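Local coordinates for protein phosphatidylglycerophosphatase B (Bacillus subtilis, PDB 6FMX) that removes the terminal phosphate of phosphatidylglycerophosphate to give phosphatidylglycerol, and also dephosphorylates undecaprenyl pyrophosphate in the cell membrane, at residues A[56-69]-A[178-190]. Sequence-based numbering, arbitrary orientation.
Sequences IRQPWLNEVMTGIT and VLVGISRVYLGVH. With WO4 (tungstate(VI)ion), chain G.
The axes of helices 59-69 and 178-186 cross at -128° with a closest approach of 8.6 Å, bringing Met65 beside Ser183 and Thr69 beside Val180. A chi1 of 179° swings the Tyr186 ring away from its own backbone N and out to the start of helix 59-69. Met65 CG lies over one face, 3.6 Å from the ring centroid, and its SD adds a Met-aromatic contact; Arg57 CG covers the opposite face. Tyr186 OH donates to Asn62 OD1 (2.7 Å), the amide plane standing steeply to the ring. Arg57, extended from CG to NE, runs past the ring and grips Tyr186 O side-on through NE and NH2 (2.9 Å from NH2), while NH2 also bonds Ala126 O. A leucine in place of Tyr186 would probably leave Asn62 OD1 without its hydroxyl donor and open a gap between Met65 and Arg57. At the other end, Thr69 OG1 donates to Ser183 OG and accepts from Arg184 NH1 (2.7 Å) in the guanidinium plane. This second-shell bond is likely to steady Arg184, whose NH2 hydrogen-bonds tungstate O1 (2.9 Å). His190, the inferred nucleophile, lies at the same ion, in the tungstate-binding pocket, consistent with the phosphate site of the PAP2 family.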
loop_
_atom_site.group_PDB
_atom_site.type_symbol
_atom_site.label_atom_id
_atom_site.label_comp_id
_atom_site.label_asym_id
_atom_site.label_seq_id
_atom_site.Cartn_x
_atom_site.Cartn_y
_atom_site.Cartn_z
ATOM N N ILE A 56 8.475 -18.217 -12.353
ATOM C CA ILE A 56 9.021 -17.106 -13.123
ATOM C C ILE A 56 10.330 -16.597 -12.539
ATOM O O ILE A 56 11.022 -15.799 -13.188
ATOM C CB ILE A 56 7.982 -15.965 -13.211
ATOM C CG1 ILE A 56 8.309 -14.982 -14.347
ATOM C CG2 ILE A 56 7.807 -15.260 -11.861
ATOM C CD1 ILE A 56 8.720 -15.621 -15.671
ATOM N N ARG A 57 10.706 -17.047 -11.347
ATOM C CA ARG A 57 11.858 -16.475 -10.667
ATOM C C ARG A 57 13.144 -16.719 -11.443
ATOM O O ARG A 57 13.330 -17.766 -12.070
ATOM C CB ARG A 57 11.990 -17.060 -9.262
ATOM C CG ARG A 57 10.995 -16.514 -8.257
ATOM C CD ARG A 57 11.180 -17.198 -6.920
ATOM N NE ARG A 57 10.154 -16.827 -5.949
ATOM C CZ ARG A 57 10.116 -17.309 -4.715
ATOM N NH1 ARG A 57 11.038 -18.186 -4.328
ATOM N NH2 ARG A 57 9.156 -16.940 -3.875
ATOM N N GLN A 58 14.019 -15.723 -11.404
ATOM C CA GLN A 58 15.434 -15.811 -11.711
ATOM C C GLN A 58 16.190 -15.075 -10.628
ATOM O O GLN A 58 15.645 -14.153 -9.997
ATOM C CB GLN A 58 15.756 -15.208 -13.089
ATOM C CG GLN A 58 15.098 -15.919 -14.271
ATOM C CD GLN A 58 15.588 -17.349 -14.454
ATOM O OE1 GLN A 58 16.715 -17.685 -14.087
ATOM N NE2 GLN A 58 14.747 -18.190 -15.040
ATOM N N PRO A 59 17.436 -15.468 -10.340
ATOM C CA PRO A 59 18.197 -14.771 -9.294
ATOM C C PRO A 59 18.354 -13.279 -9.543
ATOM O O PRO A 59 18.237 -12.490 -8.596
ATOM C CB PRO A 59 19.543 -15.504 -9.302
ATOM C CG PRO A 59 19.186 -16.884 -9.711
ATOM C CD PRO A 59 18.092 -16.731 -10.742
ATOM N N TRP A 60 18.617 -12.862 -10.786
ATOM C CA TRP A 60 18.676 -11.428 -11.061
ATOM C C TRP A 60 17.351 -10.754 -10.720
ATOM O O TRP A 60 17.329 -9.684 -10.098
ATOM C CB TRP A 60 19.063 -11.173 -12.519
ATOM C CG TRP A 60 18.021 -11.492 -13.564
ATOM C CD1 TRP A 60 17.903 -12.645 -14.268
ATOM C CD2 TRP A 60 16.990 -10.618 -14.053
ATOM N NE1 TRP A 60 16.854 -12.561 -15.151
ATOM C CE2 TRP A 60 16.276 -11.324 -15.037
ATOM C CE3 TRP A 60 16.596 -9.315 -13.741
ATOM C CZ2 TRP A 60 15.191 -10.771 -15.717
ATOM C CZ3 TRP A 60 15.522 -8.765 -14.414
ATOM C CH2 TRP A 60 14.826 -9.493 -15.390
ATOM N N LEU A 61 16.239 -11.385 -11.092
ATOM C CA LEU A 61 14.917 -10.830 -10.813
ATOM C C LEU A 61 14.581 -10.872 -9.325
ATOM O O LEU A 61 13.849 -10.000 -8.834
ATOM C CB LEU A 61 13.864 -11.589 -11.628
ATOM C CG LEU A 61 12.429 -11.050 -11.719
ATOM C CD1 LEU A 61 12.395 -9.585 -12.156
ATOM C CD2 LEU A 61 11.618 -11.902 -12.665
ATOM N N ASN A 62 15.085 -11.875 -8.600
ATOM C CA ASN A 62 14.974 -11.891 -7.144
ATOM C C ASN A 62 15.539 -10.609 -6.544
ATOM O O ASN A 62 14.930 -10.003 -5.653
ATOM C CB ASN A 62 15.716 -13.100 -6.564
ATOM C CG ASN A 62 15.024 -14.426 -6.846
ATOM O OD1 ASN A 62 13.938 -14.481 -7.418
ATOM N ND2 ASN A 62 15.667 -15.511 -6.433
ATOM N N GLU A 63 16.726 -10.203 -7.016
ATOM C CA GLU A 63 17.360 -8.979 -6.532
ATOM C C GLU A 63 16.527 -7.757 -6.871
ATOM O O GLU A 63 16.331 -6.874 -6.026
ATOM C CB GLU A 63 18.751 -8.811 -7.146
ATOM C CG GLU A 63 19.879 -9.595 -6.511
ATOM C CD GLU A 63 21.241 -9.092 -6.978
ATOM O OE1 GLU A 63 21.271 -8.167 -7.821
ATOM O OE2 GLU A 63 22.276 -9.607 -6.499
ATOM N N VAL A 64 16.066 -7.670 -8.119
ATOM C CA VAL A 64 15.264 -6.528 -8.537
ATOM C C VAL A 64 13.989 -6.449 -7.709
ATOM O O VAL A 64 13.582 -5.371 -7.262
ATOM C CB VAL A 64 14.950 -6.613 -10.039
ATOM C CG1 VAL A 64 13.925 -5.559 -10.421
ATOM C CG2 VAL A 64 16.232 -6.457 -10.859
ATOM N N MET A 65 13.335 -7.595 -7.504
ATOM C CA MET A 65 12.073 -7.594 -6.780
ATOM C C MET A 65 12.267 -7.258 -5.308
ATOM O O MET A 65 11.383 -6.663 -4.685
ATOM C CB MET A 65 11.387 -8.947 -6.949
ATOM C CG MET A 65 10.766 -9.129 -8.316
ATOM S SD MET A 65 9.237 -8.171 -8.439
ATOM C CE MET A 65 8.584 -8.752 -10.002
ATOM N N THR A 66 13.412 -7.621 -4.740
ATOM C CA THR A 66 13.723 -7.230 -3.370
ATOM C C THR A 66 13.942 -5.724 -3.265
ATOM O O THR A 66 13.516 -5.089 -2.291
ATOM C CB THR A 66 14.954 -8.002 -2.894
ATOM O OG1 THR A 66 14.614 -9.391 -2.776
ATOM C CG2 THR A 66 15.435 -7.482 -1.552
ATOM N N GLY A 67 14.601 -5.138 -4.263
ATOM C CA GLY A 67 14.717 -3.689 -4.307
ATOM C C GLY A 67 13.365 -3.008 -4.434
ATOM O O GLY A 67 13.076 -2.041 -3.728
ATOM N N ILE A 68 12.518 -3.517 -5.333
ATOM C CA ILE A 68 11.174 -2.970 -5.499
ATOM C C ILE A 68 10.405 -3.031 -4.187
ATOM O O ILE A 68 9.730 -2.069 -3.796
ATOM C CB ILE A 68 10.431 -3.731 -6.613
ATOM C CG1 ILE A 68 10.951 -3.324 -7.987
ATOM C CG2 ILE A 68 8.909 -3.534 -6.509
ATOM C CD1 ILE A 68 10.355 -4.156 -9.099
ATOM N N THR A 69 10.497 -4.159 -3.483
ATOM C CA THR A 69 9.658 -4.349 -2.312
ATOM C C THR A 69 9.999 -3.356 -1.207
ATOM O O THR A 69 9.117 -3.002 -0.411
ATOM C CB THR A 69 9.773 -5.798 -1.823
ATOM O OG1 THR A 69 8.579 -6.133 -1.121
ATOM C CG2 THR A 69 10.952 -5.976 -0.871
ATOM N N VAL A 178 1.350 -1.088 -7.256
ATOM C CA VAL A 178 1.097 -2.384 -7.875
ATOM C C VAL A 178 2.364 -3.231 -7.863
ATOM O O VAL A 178 2.329 -4.429 -7.545
ATOM C CB VAL A 178 0.547 -2.195 -9.303
ATOM C CG1 VAL A 178 0.543 -3.521 -10.055
ATOM C CG2 VAL A 178 -0.851 -1.620 -9.238
ATOM N N LEU A 179 3.504 -2.618 -8.195
ATOM C CA LEU A 179 4.766 -3.356 -8.221
ATOM C C LEU A 179 5.144 -3.850 -6.831
ATOM O O LEU A 179 5.632 -4.974 -6.677
ATOM C CB LEU A 179 5.879 -2.478 -8.796
ATOM C CG LEU A 179 5.848 -2.283 -10.313
ATOM C CD1 LEU A 179 6.890 -1.288 -10.748
ATOM C CD2 LEU A 179 6.021 -3.601 -11.049
ATOM N N VAL A 180 4.940 -3.018 -5.805
ATOM C CA VAL A 180 5.204 -3.470 -4.443
ATOM C C VAL A 180 4.345 -4.684 -4.122
ATOM O O VAL A 180 4.842 -5.702 -3.618
ATOM C CB VAL A 180 4.969 -2.321 -3.442
ATOM C CG1 VAL A 180 4.770 -2.879 -2.033
ATOM C CG2 VAL A 180 6.125 -1.356 -3.474
ATOM N N GLY A 181 3.047 -4.611 -4.424
ATOM C CA GLY A 181 2.180 -5.755 -4.183
ATOM C C GLY A 181 2.611 -6.994 -4.950
ATOM O O GLY A 181 2.628 -8.100 -4.407
ATOM N N ILE A 182 2.955 -6.827 -6.230
ATOM C CA ILE A 182 3.424 -7.960 -7.031
ATOM C C ILE A 182 4.641 -8.597 -6.374
ATOM O O ILE A 182 4.774 -9.827 -6.318
ATOM C CB ILE A 182 3.748 -7.514 -8.469
ATOM C CG1 ILE A 182 2.477 -7.221 -9.269
ATOM C CG2 ILE A 182 4.606 -8.556 -9.184
ATOM C CD1 ILE A 182 2.788 -6.483 -10.581
ATOM N N SER A 183 5.536 -7.754 -5.849
ATOM C CA SER A 183 6.780 -8.228 -5.254
ATOM C C SER A 183 6.532 -9.071 -4.009
ATOM O O SER A 183 7.280 -10.015 -3.756
ATOM C CB SER A 183 7.689 -7.036 -4.926
ATOM O OG SER A 183 7.310 -6.407 -3.709
ATOM N N ARG A 184 5.491 -8.765 -3.223
ATOM C CA ARG A 184 5.208 -9.597 -2.054
ATOM C C ARG A 184 4.773 -10.997 -2.458
ATOM O O ARG A 184 5.085 -11.970 -1.760
ATOM C CB ARG A 184 4.133 -8.960 -1.165
ATOM C CG ARG A 184 4.349 -7.476 -0.867
ATOM C CD ARG A 184 5.735 -7.251 -0.271
ATOM N NE ARG A 184 5.852 -7.768 1.089
ATOM C CZ ARG A 184 7.003 -7.882 1.745
ATOM N NH1 ARG A 184 8.144 -7.529 1.165
ATOM N NH2 ARG A 184 7.017 -8.355 2.981
ATOM N N VAL A 185 4.051 -11.123 -3.570
ATOM C CA VAL A 185 3.672 -12.449 -4.042
ATOM C C VAL A 185 4.866 -13.138 -4.690
ATOM O O VAL A 185 5.139 -14.314 -4.427
ATOM C CB VAL A 185 2.477 -12.360 -5.005
ATOM C CG1 VAL A 185 2.093 -13.747 -5.473
ATOM C CG2 VAL A 185 1.281 -11.663 -4.316
ATOM N N TYR A 186 5.606 -12.407 -5.528
ATOM C CA TYR A 186 6.830 -12.931 -6.135
ATOM C C TYR A 186 7.798 -13.468 -5.084
ATOM O O TYR A 186 8.372 -14.554 -5.244
ATOM C CB TYR A 186 7.512 -11.834 -6.967
ATOM C CG TYR A 186 8.812 -12.279 -7.617
ATOM C CD1 TYR A 186 9.995 -12.330 -6.892
ATOM C CD2 TYR A 186 8.857 -12.629 -8.960
ATOM C CE1 TYR A 186 11.179 -12.748 -7.471
ATOM C CE2 TYR A 186 10.051 -13.037 -9.558
ATOM C CZ TYR A 186 11.204 -13.092 -8.801
ATOM O OH TYR A 186 12.392 -13.504 -9.362
ATOM N N LEU A 187 8.042 -12.690 -4.035
ATOM C CA LEU A 187 9.017 -13.055 -3.015
ATOM C C LEU A 187 8.490 -14.098 -2.035
ATOM O O LEU A 187 9.204 -14.453 -1.089
ATOM C CB LEU A 187 9.478 -11.808 -2.254
ATOM C CG LEU A 187 10.229 -10.767 -3.088
ATOM C CD1 LEU A 187 10.358 -9.447 -2.344
ATOM C CD2 LEU A 187 11.612 -11.304 -3.495
ATOM N N GLY A 188 7.266 -14.577 -2.229
ATOM C CA GLY A 188 6.761 -15.690 -1.450
ATOM C C GLY A 188 6.483 -15.411 0.011
ATOM O O GLY A 188 6.578 -16.328 0.838
ATOM N N VAL A 189 6.108 -14.179 0.360
ATOM C CA VAL A 189 5.789 -13.843 1.744
ATOM C C VAL A 189 4.354 -13.369 1.926
ATOM O O VAL A 189 3.899 -13.248 3.071
ATOM C CB VAL A 189 6.775 -12.803 2.318
ATOM C CG1 VAL A 189 8.132 -13.454 2.537
ATOM C CG2 VAL A 189 6.901 -11.614 1.395
ATOM N N HIS A 190 3.624 -13.120 0.847
ATOM C CA HIS A 190 2.208 -12.838 0.952
ATOM C C HIS A 190 1.479 -13.624 -0.120
ATOM O O HIS A 190 2.031 -13.915 -1.190
ATOM C CB HIS A 190 1.898 -11.344 0.803
ATOM C CG HIS A 190 2.270 -10.521 2.001
ATOM N ND1 HIS A 190 1.649 -10.659 3.222
ATOM C CD2 HIS A 190 3.172 -9.525 2.152
ATOM C CE1 HIS A 190 2.172 -9.808 4.084
ATOM N NE2 HIS A 190 3.085 -9.091 3.455
HETATM W W WO4 G . 4.206 -7.567 5.208
HETATM O O1 WO4 G . 5.332 -9.262 5.097
HETATM O O2 WO4 G . 2.454 -7.912 6.172
HETATM O O3 WO4 G . 5.191 -6.199 6.351
HETATM O O4 WO4 G . 3.807 -6.979 3.332
#